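Local coordinates for fructose 1-phosphate kinase (Staphylococcus aureus, PDB 2JG5), which probably phosphorylates fructose 1-phosphate to fructose 1,6-bisphosphate at the expense of ATP, as a kinase of the pfkB family, at residues Asp142-Ile147 / Leu158-Glu163; Ser43-Thr48 / Thr251-Val256; Glu82-Thr87 / Ser110-Gln115. All blocks are in the same frame, centred on the assembly; numbering follows the deposited sequence.

Contact 1 and contact 2 lie on opposite faces of the central parallel sheet of a ribokinase-like fold. Strand 157-161 links them: L158 and V160 face helix 143-154, whereas V159 turns to V252 and V256 of helix 247-260. The centres of contacts 1 and 2 are 18 Å apart. Contact 3 sits at the same distance from contact 1, to which F113 connects it by packing on A143 and Q146. Contacts 2 and 3 do not touch, their nearest atoms being about 12 Å apart. Contact 2 probably lies nearest the active site, since helix 247-260 starts in the GSGD sequence that carries the catalytic aspartate in pfkB kinases; contact 3 lies farther out, beside the second subunit.

Contact 1. Residues Asp142-Ile147 / Leu158-Glu163; sequences DAYAQI and LVVDAE
Y144 and I147 turn from helix 143-154 to meet L158 and V160 of strand 157-161 and A162 just past its end. This is the return half of a beta-alpha-beta crossover in the ribokinase-like fold, in which strand 128-132, helix 143-154 and strand 157-161 follow one another. Helix and strand run nearly antiparallel, at 168°, with 10.7 Å between the axes of the short segments. D142 occupies the N-cap position, but its carboxylate makes no capping bond; instead Q146 NE2 donates to D142 OD2 over 2.7 Å, a surface link between residues one turn apart.

Y144 is the main bridge, long enough to span from a helix to the strand. A162 CB lies over one face of its ring, 4.0 Å from the ring centroid and 30° off the ring normal, a CH-pi contact. V160 reaches the same ring at a slant, and its CG1 is 3.7 Å from Y144 CE1; a chi1 of 170° sets this methyl anti to the backbone N. The buried hydroxyl is satisfied outside the two segments, where Y144 OH bonds to G133 O. D161, next along the strand, points the other way and forms a salt bridge with K38.

I147, a turn beyond A143, suits the apolar layer between helix and sheet, where V131 and L117 also touch it. The side chains of I147 and L158 cross at about a right angle, with I147 CG2 resting 4.0 Å from L158 CD1.

Contact 2. Residues Ser43-Thr48 / Thr251-Val256; sequences SRVLKT and TVAGMV
A253 pushes its single methyl group into the shallow hollow between V45 and L46, and that small bump sets how closely the two helices approach. The A253 CB is 3.4 Å from V45 CB, tighter than usual for two carbons, and 3.7 Å from V45 CG1. On the other flank of the methyl, L46 CG stands 4.1 Å from A253 CB. Alanine suits this place because it offers only one carbon at the crossing point, which lets the CA atoms of L46 and A253 come within 5.3 Å. V45 also leans on S250, another small residue one turn before A253 on the same helix.

The reciprocal bump is L46. Its CG is anti to the carbonyl carbon (chi1 -74°), and a chi2 of 170° sends CD1 on in line with the chain, which leaves CD2 as the side branch that turns to the partner helix. There CD2 lies between A253 and V256, 3.2 Å from A253 O and 4.1 Å from V256 CB, and the L46 side chain also touches A257.

The two helices, 38-48 and 247-260, pack side by side on one face of the parallel sheet of the ribokinase-like fold; the first starts within a Gly-Gly-Lys-Gly stretch and the second within the GSGD stretch, both probably family signatures. The short segments are inclined at -46° with their axes 8.3 Å apart. Beneath them the sheet is met by V256, which touches I128 and I130, and by S43, whose OG bonds to T4 OG1.

At the end of helix 38-48, T48 turns its hydroxyl back on the helix: T48 OG1 donates to R44 O over 3.1 Å, approaching from the face of that carbonyl opposite to T48 N.

Contact 3. Residues Glu82-Thr87 / Ser110-Gln115; sequences EVDEDT and STQFEQ
Q112 reaches out from helix 110-120 to the chain at E82, V83 and D84, in the link between strand 77-82 and strand 88-94. Its CB aims at that link, and CG, anti to the carbonyl carbon at chi1 -83°, comes 3.6 Å from E82 O. A bend at the next bond lays the amide against V83, so that Q112 CD is 3.8 Å from V83 CA. At the tip the two heteroatoms part company. Q112 OE1 brushes V83 CG1 at 3.5 Å and accepts from a water 2.7 Å away; this water in turn accepts from the backbone, 2.8 Å from D84 N. Q112 NE2 turns to the carboxylate and makes a weak hydrogen bond to D84 OD2, 3.3 Å long, with 150° at the hydrogen. Carboxylate and amide planes stand 67° apart, so the two groups do not pair flat.

Glutamine fits here because it has both a donor and an acceptor at the end of an arm long enough to reach the loop, while V83 supplies an apolar neighbour that also packs on P106, I108 and F58. The contact ties the first turn of helix 110-120 to the chain around the exit of strand 77-82, which lies next to the outermost strand 58-59 in the parallel sheet of the ribokinase-like fold. Farther along the loop, D86 forms a salt bridge with K33 of the second subunit, placing this region beside the dimer interface.

With one side chain engaging a backbone N-H through water and a carboxylate directly, the amide oxygen accepts and the nitrogen donates, which probably decides which way round the amide sits, though the bond to D84 adds only a weak hold.

Contact 1. Residues Asp142-Ile147 / Leu158-Glu163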
loop_
_atom_site.group_PDB
_atom_site.type_symbol
_atom_site.label_atom_id
_atom_site.label_comp_id
_atom_site.label_asym_id
_atom_site.label_seq_id
_atom_site.Cartn_x
_atom_site.Cartn_y
_atom_site.Cartn_z
ATOM N N ASP A 142 9.361 -23.590 -14.519
ATOM C CA ASP A 142 10.743 -24.073 -14.517
ATOM C C ASP A 142 11.752 -22.918 -14.570
ATOM O O ASP A 142 12.867 -23.094 -15.060
ATOM C CB ASP A 142 10.982 -25.065 -15.659
ATOM C CG ASP A 142 11.094 -24.389 -17.045
ATOM O OD1 ASP A 142 11.643 -25.048 -17.962
ATOM O OD2 ASP A 142 10.640 -23.230 -17.231
ATOM N N ALA A 143 11.355 -21.752 -14.051
ATOM C CA ALA A 143 12.181 -20.543 -14.056
ATOM C C ALA A 143 13.549 -20.724 -13.392
ATOM O O ALA A 143 14.538 -20.162 -13.858
ATOM C CB ALA A 143 11.440 -19.402 -13.416
ATOM N N TYR A 144 13.604 -21.506 -12.313
ATOM C CA TYR A 144 14.879 -21.802 -11.645
ATOM C C TYR A 144 15.843 -22.493 -12.601
ATOM O O TYR A 144 17.014 -22.099 -12.706
ATOM C CB TYR A 144 14.672 -22.633 -10.365
ATOM C CG TYR A 144 14.469 -21.772 -9.141
ATOM C CD1 TYR A 144 15.550 -21.420 -8.330
ATOM C CD2 TYR A 144 13.202 -21.286 -8.798
ATOM C CE1 TYR A 144 15.380 -20.613 -7.208
ATOM C CE2 TYR A 144 13.024 -20.478 -7.683
ATOM C CZ TYR A 144 14.126 -20.142 -6.900
ATOM O OH TYR A 144 13.974 -19.345 -5.793
ATOM N N ALA A 145 15.335 -23.496 -13.311
ATOM C CA ALA A 145 16.124 -24.279 -14.243
ATOM C C ALA A 145 16.595 -23.457 -15.435
ATOM O O ALA A 145 17.688 -23.677 -15.943
ATOM C CB ALA A 145 15.317 -25.485 -14.732
ATOM N N GLN A 146 15.748 -22.542 -15.891
ATOM C CA GLN A 146 16.052 -21.682 -17.033
ATOM C C GLN A 146 17.190 -20.715 -16.700
ATOM O O GLN A 146 18.005 -20.370 -17.558
ATOM C CB GLN A 146 14.808 -20.910 -17.486
ATOM C CG GLN A 146 13.666 -21.783 -18.047
ATOM C CD GLN A 146 12.686 -20.978 -18.909
ATOM O OE1 GLN A 146 13.029 -19.910 -19.422
ATOM N NE2 GLN A 146 11.467 -21.488 -19.065
ATOM N N ILE A 147 17.246 -20.297 -15.439
ATOM C CA ILE A 147 18.352 -19.497 -14.948
ATOM C C ILE A 147 19.576 -20.413 -14.792
ATOM O O ILE A 147 20.646 -20.137 -15.357
ATOM C CB ILE A 147 17.958 -18.748 -13.638
ATOM C CG1 ILE A 147 17.093 -17.528 -13.979
ATOM C CG2 ILE A 147 19.195 -18.335 -12.829
ATOM C CD1 ILE A 147 16.137 -17.101 -12.869
ATOM N N LEU A 158 25.985 -20.671 -9.131
ATOM C CA LEU A 158 24.560 -20.575 -8.849
ATOM C C LEU A 158 24.210 -21.035 -7.433
ATOM O O LEU A 158 24.529 -22.151 -7.031
ATOM C CB LEU A 158 23.727 -21.340 -9.877
ATOM C CG LEU A 158 22.223 -21.284 -9.588
ATOM C CD1 LEU A 158 21.580 -19.965 -10.079
ATOM C CD2 LEU A 158 21.552 -22.479 -10.201
ATOM N N VAL A 159 23.541 -20.150 -6.696
ATOM C CA VAL A 159 23.071 -20.428 -5.339
ATOM C C VAL A 159 21.545 -20.410 -5.306
ATOM O O VAL A 159 20.911 -19.457 -5.765
ATOM C CB VAL A 159 23.615 -19.388 -4.354
ATOM C CG1 VAL A 159 23.081 -19.639 -2.969
ATOM C CG2 VAL A 159 25.149 -19.382 -4.373
ATOM N N VAL A 160 20.952 -21.470 -4.770
ATOM C CA VAL A 160 19.507 -21.584 -4.746
ATOM C C VAL A 160 18.970 -21.795 -3.336
ATOM O O VAL A 160 19.452 -22.655 -2.587
ATOM C CB VAL A 160 19.019 -22.724 -5.680
ATOM C CG1 VAL A 160 17.528 -23.014 -5.472
ATOM C CG2 VAL A 160 19.308 -22.378 -7.126
ATOM N N ASP A 161 17.968 -20.992 -2.992
ATOM C CA ASP A 161 17.178 -21.184 -1.787
ATOM C C ASP A 161 15.697 -21.174 -2.188
ATOM O O ASP A 161 15.082 -20.119 -2.346
ATOM C CB ASP A 161 17.513 -20.104 -0.759
ATOM C CG ASP A 161 16.748 -20.263 0.535
ATOM O OD1 ASP A 161 16.239 -21.368 0.821
ATOM O OD2 ASP A 161 16.661 -19.261 1.281
ATOM N N ALA A 162 15.139 -22.367 -2.371
ATOM C CA ALA A 162 13.781 -22.520 -2.898
ATOM C C ALA A 162 13.058 -23.730 -2.290
ATOM O O ALA A 162 13.642 -24.469 -1.506
ATOM C CB ALA A 162 13.825 -22.626 -4.439
ATOM N N GLU A 163 11.788 -23.917 -2.649
ATOM C CA GLU A 163 11.023 -25.104 -2.266
ATOM C C GLU A 163 11.704 -26.338 -2.849
ATOM O O GLU A 163 12.434 -26.235 -3.850
ATOM C CB GLU A 163 9.588 -25.020 -2.797
ATOM C CG GLU A 163 8.753 -23.841 -2.280
ATOM C CD GLU A 163 7.624 -23.450 -3.251
ATOM O OE1 GLU A 163 7.631 -22.302 -3.760
ATOM O OE2 GLU A 163 6.734 -24.296 -3.518
#

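Contact 2. Residues Ser43-Thr48 / Thr251-Val256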
loop_
_atom_site.group_PDB
_atom_site.type_symbol
_atom_site.label_atom_id
_atom_site.label_comp_id
_atom_site.label_asym_id
_atom_site.label_seq_id
_atom_site.Cartn_x
_atom_site.Cartn_y
_atom_site.Cartn_z
ATOM N N SER A 43 20.522 -9.549 -0.234
ATOM C CA SER A 43 21.272 -8.324 -0.544
ATOM C C SER A 43 21.436 -7.446 0.705
ATOM O O SER A 43 22.503 -6.850 0.912
ATOM C CB SER A 43 20.620 -7.529 -1.676
ATOM O OG SER A 43 20.831 -8.169 -2.918
ATOM N N ARG A 44 20.384 -7.391 1.526
ATOM C CA ARG A 44 20.393 -6.588 2.749
ATOM C C ARG A 44 21.426 -7.113 3.751
ATOM O O ARG A 44 22.172 -6.327 4.348
ATOM C CB ARG A 44 19.013 -6.536 3.401
ATOM C CG ARG A 44 17.996 -5.604 2.751
ATOM C CD ARG A 44 17.078 -5.067 3.832
ATOM N NE ARG A 44 15.907 -4.337 3.343
ATOM C CZ ARG A 44 15.702 -3.027 3.518
ATOM N NH1 ARG A 44 16.600 -2.289 4.168
ATOM N NH2 ARG A 44 14.595 -2.447 3.050
ATOM N N VAL A 45 21.481 -8.431 3.923
ATOM C CA VAL A 45 22.462 -9.023 4.835
ATOM C C VAL A 45 23.881 -8.958 4.256
ATOM O O VAL A 45 24.828 -8.647 4.979
ATOM C CB VAL A 45 22.094 -10.463 5.275
ATOM C CG1 VAL A 45 23.083 -10.973 6.324
ATOM C CG2 VAL A 45 20.684 -10.502 5.840
ATOM N N LEU A 46 24.024 -9.218 2.958
ATOM C CA LEU A 46 25.336 -9.085 2.326
ATOM C C LEU A 46 25.843 -7.676 2.583
ATOM O O LEU A 46 27.007 -7.497 2.935
ATOM C CB LEU A 46 25.300 -9.391 0.822
ATOM C CG LEU A 46 25.172 -10.838 0.322
ATOM C CD1 LEU A 46 24.922 -10.867 -1.184
ATOM C CD2 LEU A 46 26.392 -11.715 0.682
ATOM N N LYS A 47 24.951 -6.686 2.450
ATOM C CA LYS A 47 25.301 -5.276 2.693
ATOM C C LYS A 47 25.781 -4.984 4.112
ATOM O O LYS A 47 26.809 -4.322 4.294
ATOM C CB LYS A 47 24.135 -4.345 2.339
ATOM C CG LYS A 47 24.514 -2.870 2.334
ATOM C CD LYS A 47 25.588 -2.591 1.285
ATOM C CE LYS A 47 26.325 -1.284 1.558
ATOM N NZ LYS A 47 27.198 -0.956 0.397
ATOM N N THR A 48 25.017 -5.462 5.098
ATOM C CA THR A 48 25.392 -5.448 6.521
ATOM C C THR A 48 26.801 -6.047 6.737
ATOM O O THR A 48 27.509 -5.668 7.664
ATOM C CB THR A 48 24.334 -6.237 7.360
ATOM O OG1 THR A 48 23.036 -5.642 7.202
ATOM C CG2 THR A 48 24.672 -6.260 8.820
ATOM N N THR A 251 21.235 -16.624 6.541
ATOM C CA THR A 251 22.130 -17.774 6.459
ATOM C C THR A 251 22.761 -17.840 5.062
ATOM O O THR A 251 23.986 -17.966 4.933
ATOM C CB THR A 251 21.378 -19.089 6.771
ATOM O OG1 THR A 251 20.778 -19.001 8.074
ATOM C CG2 THR A 251 22.318 -20.307 6.732
ATOM N N VAL A 252 21.926 -17.749 4.024
ATOM C CA VAL A 252 22.425 -17.765 2.654
ATOM C C VAL A 252 23.409 -16.608 2.425
ATOM O O VAL A 252 24.495 -16.827 1.919
ATOM C CB VAL A 252 21.282 -17.733 1.621
ATOM C CG1 VAL A 252 21.822 -17.337 0.226
ATOM C CG2 VAL A 252 20.562 -19.066 1.571
ATOM N N ALA A 253 23.030 -15.393 2.832
ATOM C CA ALA A 253 23.902 -14.209 2.711
ATOM C C ALA A 253 25.227 -14.352 3.478
ATOM O O ALA A 253 26.264 -13.941 2.995
ATOM C CB ALA A 253 23.158 -12.931 3.152
ATOM N N GLY A 254 25.178 -14.921 4.676
ATOM C CA GLY A 254 26.390 -15.173 5.461
ATOM C C GLY A 254 27.376 -16.070 4.738
ATOM O O GLY A 254 28.584 -15.798 4.716
ATOM N N MET A 255 26.854 -17.134 4.128
ATOM C CA MET A 255 27.684 -18.121 3.440
ATOM C C MET A 255 28.317 -17.531 2.190
ATOM O O MET A 255 29.520 -17.691 1.963
ATOM C CB MET A 255 26.864 -19.366 3.085
ATOM C CG MET A 255 27.706 -20.512 2.522
ATOM S SD MET A 255 28.699 -21.349 3.792
ATOM C CE MET A 255 29.712 -22.401 2.749
ATOM N N VAL A 256 27.504 -16.847 1.383
ATOM C CA VAL A 256 28.003 -16.193 0.181
ATOM C C VAL A 256 29.053 -15.136 0.528
ATOM O O VAL A 256 30.124 -15.128 -0.072
ATOM C CB VAL A 256 26.868 -15.586 -0.673
ATOM C CG1 VAL A 256 27.442 -14.881 -1.877
ATOM C CG2 VAL A 256 25.889 -16.680 -1.119
#

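Contact 3. Residues Glu82-Thr87 / Ser110-Gln115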
loop_
_atom_site.group_PDB
_atom_site.type_symbol
_atom_site.label_atom_id
_atom_site.label_comp_id
_atom_site.label_asym_id
_atom_site.label_seq_id
_atom_site.Cartn_x
_atom_site.Cartn_y
_atom_site.Cartn_z
ATOM N N GLU A 82 11.473 -3.867 -15.503
ATOM C CA GLU A 82 10.212 -3.134 -15.366
ATOM C C GLU A 82 9.077 -3.986 -15.906
ATOM O O GLU A 82 9.080 -4.389 -17.081
ATOM C CB GLU A 82 10.267 -1.775 -16.088
ATOM C CG GLU A 82 9.088 -0.812 -15.774
ATOM C CD GLU A 82 8.955 0.324 -16.782
ATOM O OE1 GLU A 82 9.398 1.453 -16.474
ATOM O OE2 GLU A 82 8.417 0.096 -17.891
ATOM N N VAL A 83 8.125 -4.287 -15.035
ATOM C CA VAL A 83 6.896 -4.960 -15.446
ATOM C C VAL A 83 5.724 -3.957 -15.438
ATOM O O VAL A 83 5.831 -2.876 -14.855
ATOM C CB VAL A 83 6.616 -6.247 -14.607
ATOM C CG1 VAL A 83 7.797 -7.207 -14.716
ATOM C CG2 VAL A 83 6.379 -5.915 -13.152
ATOM N N ASP A 84 4.626 -4.323 -16.100
ATOM C CA ASP A 84 3.514 -3.414 -16.391
ATOM C C ASP A 84 2.483 -3.303 -15.253
ATOM O O ASP A 84 1.572 -2.477 -15.311
ATOM C CB ASP A 84 2.810 -3.848 -17.685
ATOM C CG ASP A 84 3.767 -3.995 -18.856
ATOM O OD1 ASP A 84 4.667 -3.136 -18.996
ATOM O OD2 ASP A 84 3.613 -4.968 -19.640
ATOM N N GLU A 85 2.629 -4.134 -14.228
ATOM C CA GLU A 85 1.757 -4.052 -13.053
ATOM C C GLU A 85 2.554 -3.788 -11.767
ATOM O O GLU A 85 3.777 -3.975 -11.725
ATOM C CB GLU A 85 0.923 -5.331 -12.907
ATOM C CG GLU A 85 -0.049 -5.570 -14.052
ATOM C CD GLU A 85 -1.013 -6.697 -13.779
ATOM O OE1 GLU A 85 -0.964 -7.295 -12.682
ATOM O OE2 GLU A 85 -1.822 -6.989 -14.676
ATOM N N ASP A 86 1.840 -3.376 -10.719
ATOM C CA ASP A 86 2.461 -2.993 -9.455
ATOM C C ASP A 86 3.142 -4.126 -8.703
ATOM O O ASP A 86 2.577 -5.213 -8.533
ATOM C CB ASP A 86 1.440 -2.318 -8.545
ATOM C CG ASP A 86 1.069 -0.930 -9.021
ATOM O OD1 ASP A 86 1.698 -0.418 -9.971
ATOM O OD2 ASP A 86 0.141 -0.347 -8.444
ATOM N N THR A 87 4.360 -3.846 -8.248
ATOM C CA THR A 87 5.059 -4.694 -7.288
ATOM C C THR A 87 4.108 -4.889 -6.111
ATOM O O THR A 87 3.394 -3.954 -5.727
ATOM C CB THR A 87 6.385 -4.044 -6.845
ATOM O OG1 THR A 87 7.324 -4.100 -7.930
ATOM C CG2 THR A 87 6.978 -4.759 -5.649
ATOM N N SER A 110 6.177 -12.949 -20.825
ATOM C CA SER A 110 7.278 -13.845 -21.188
ATOM C C SER A 110 8.484 -13.048 -21.655
ATOM O O SER A 110 9.623 -13.410 -21.372
ATOM C CB SER A 110 6.838 -14.807 -22.282
ATOM O OG SER A 110 5.805 -15.642 -21.812
ATOM N N THR A 111 8.201 -11.952 -22.352
ATOM C CA THR A 111 9.193 -10.998 -22.829
ATOM C C THR A 111 10.011 -10.382 -21.686
ATOM O O THR A 111 11.241 -10.210 -21.797
ATOM C CB THR A 111 8.479 -9.911 -23.670
ATOM O OG1 THR A 111 8.240 -10.425 -24.985
ATOM C CG2 THR A 111 9.287 -8.628 -23.765
ATOM N N GLN A 112 9.319 -10.045 -20.597
ATOM C CA GLN A 112 9.959 -9.516 -19.405
ATOM C C GLN A 112 10.827 -10.555 -18.706
ATOM O O GLN A 112 11.949 -10.253 -18.301
ATOM C CB GLN A 112 8.913 -8.940 -18.461
ATOM C CG GLN A 112 8.519 -7.525 -18.852
ATOM C CD GLN A 112 7.085 -7.177 -18.526
ATOM O OE1 GLN A 112 6.380 -7.918 -17.832
ATOM N NE2 GLN A 112 6.638 -6.029 -19.034
ATOM N N PHE A 113 10.316 -11.777 -18.571
ATOM C CA PHE A 113 11.127 -12.864 -18.039
ATOM C C PHE A 113 12.368 -13.114 -18.912
ATOM O O PHE A 113 13.456 -13.381 -18.391
ATOM C CB PHE A 113 10.320 -14.164 -17.869
ATOM C CG PHE A 113 11.131 -15.280 -17.272
ATOM C CD1 PHE A 113 11.398 -15.305 -15.903
ATOM C CD2 PHE A 113 11.678 -16.276 -18.084
ATOM C CE1 PHE A 113 12.178 -16.306 -15.354
ATOM C CE2 PHE A 113 12.454 -17.286 -17.535
ATOM C CZ PHE A 113 12.706 -17.300 -16.174
ATOM N N GLU A 114 12.184 -13.023 -20.232
ATOM C CA GLU A 114 13.280 -13.124 -21.205
ATOM C C GLU A 114 14.361 -12.066 -20.968
ATOM O O GLU A 114 15.554 -12.378 -21.034
ATOM C CB GLU A 114 12.739 -13.038 -22.636
ATOM C CG GLU A 114 12.075 -14.316 -23.106
ATOM C CD GLU A 114 11.016 -14.121 -24.193
ATOM O OE1 GLU A 114 11.083 -13.119 -24.952
ATOM O OE2 GLU A 114 10.118 -15.001 -24.298
ATOM N N GLN A 115 13.939 -10.835 -20.673
ATOM C CA GLN A 115 14.847 -9.761 -20.253
ATOM C C GLN A 115 15.713 -10.132 -19.037
ATOM O O GLN A 115 16.891 -9.784 -18.988
ATOM C CB GLN A 115 14.066 -8.491 -19.910
ATOM C CG GLN A 115 13.497 -7.727 -21.077
ATOM C CD GLN A 115 12.740 -6.484 -20.638
ATOM O OE1 GLN A 115 13.268 -5.651 -19.889
ATOM N NE2 GLN A 115 11.504 -6.348 -21.100
HETATM O O HOH W 1 4.086 -6.923 -16.944
#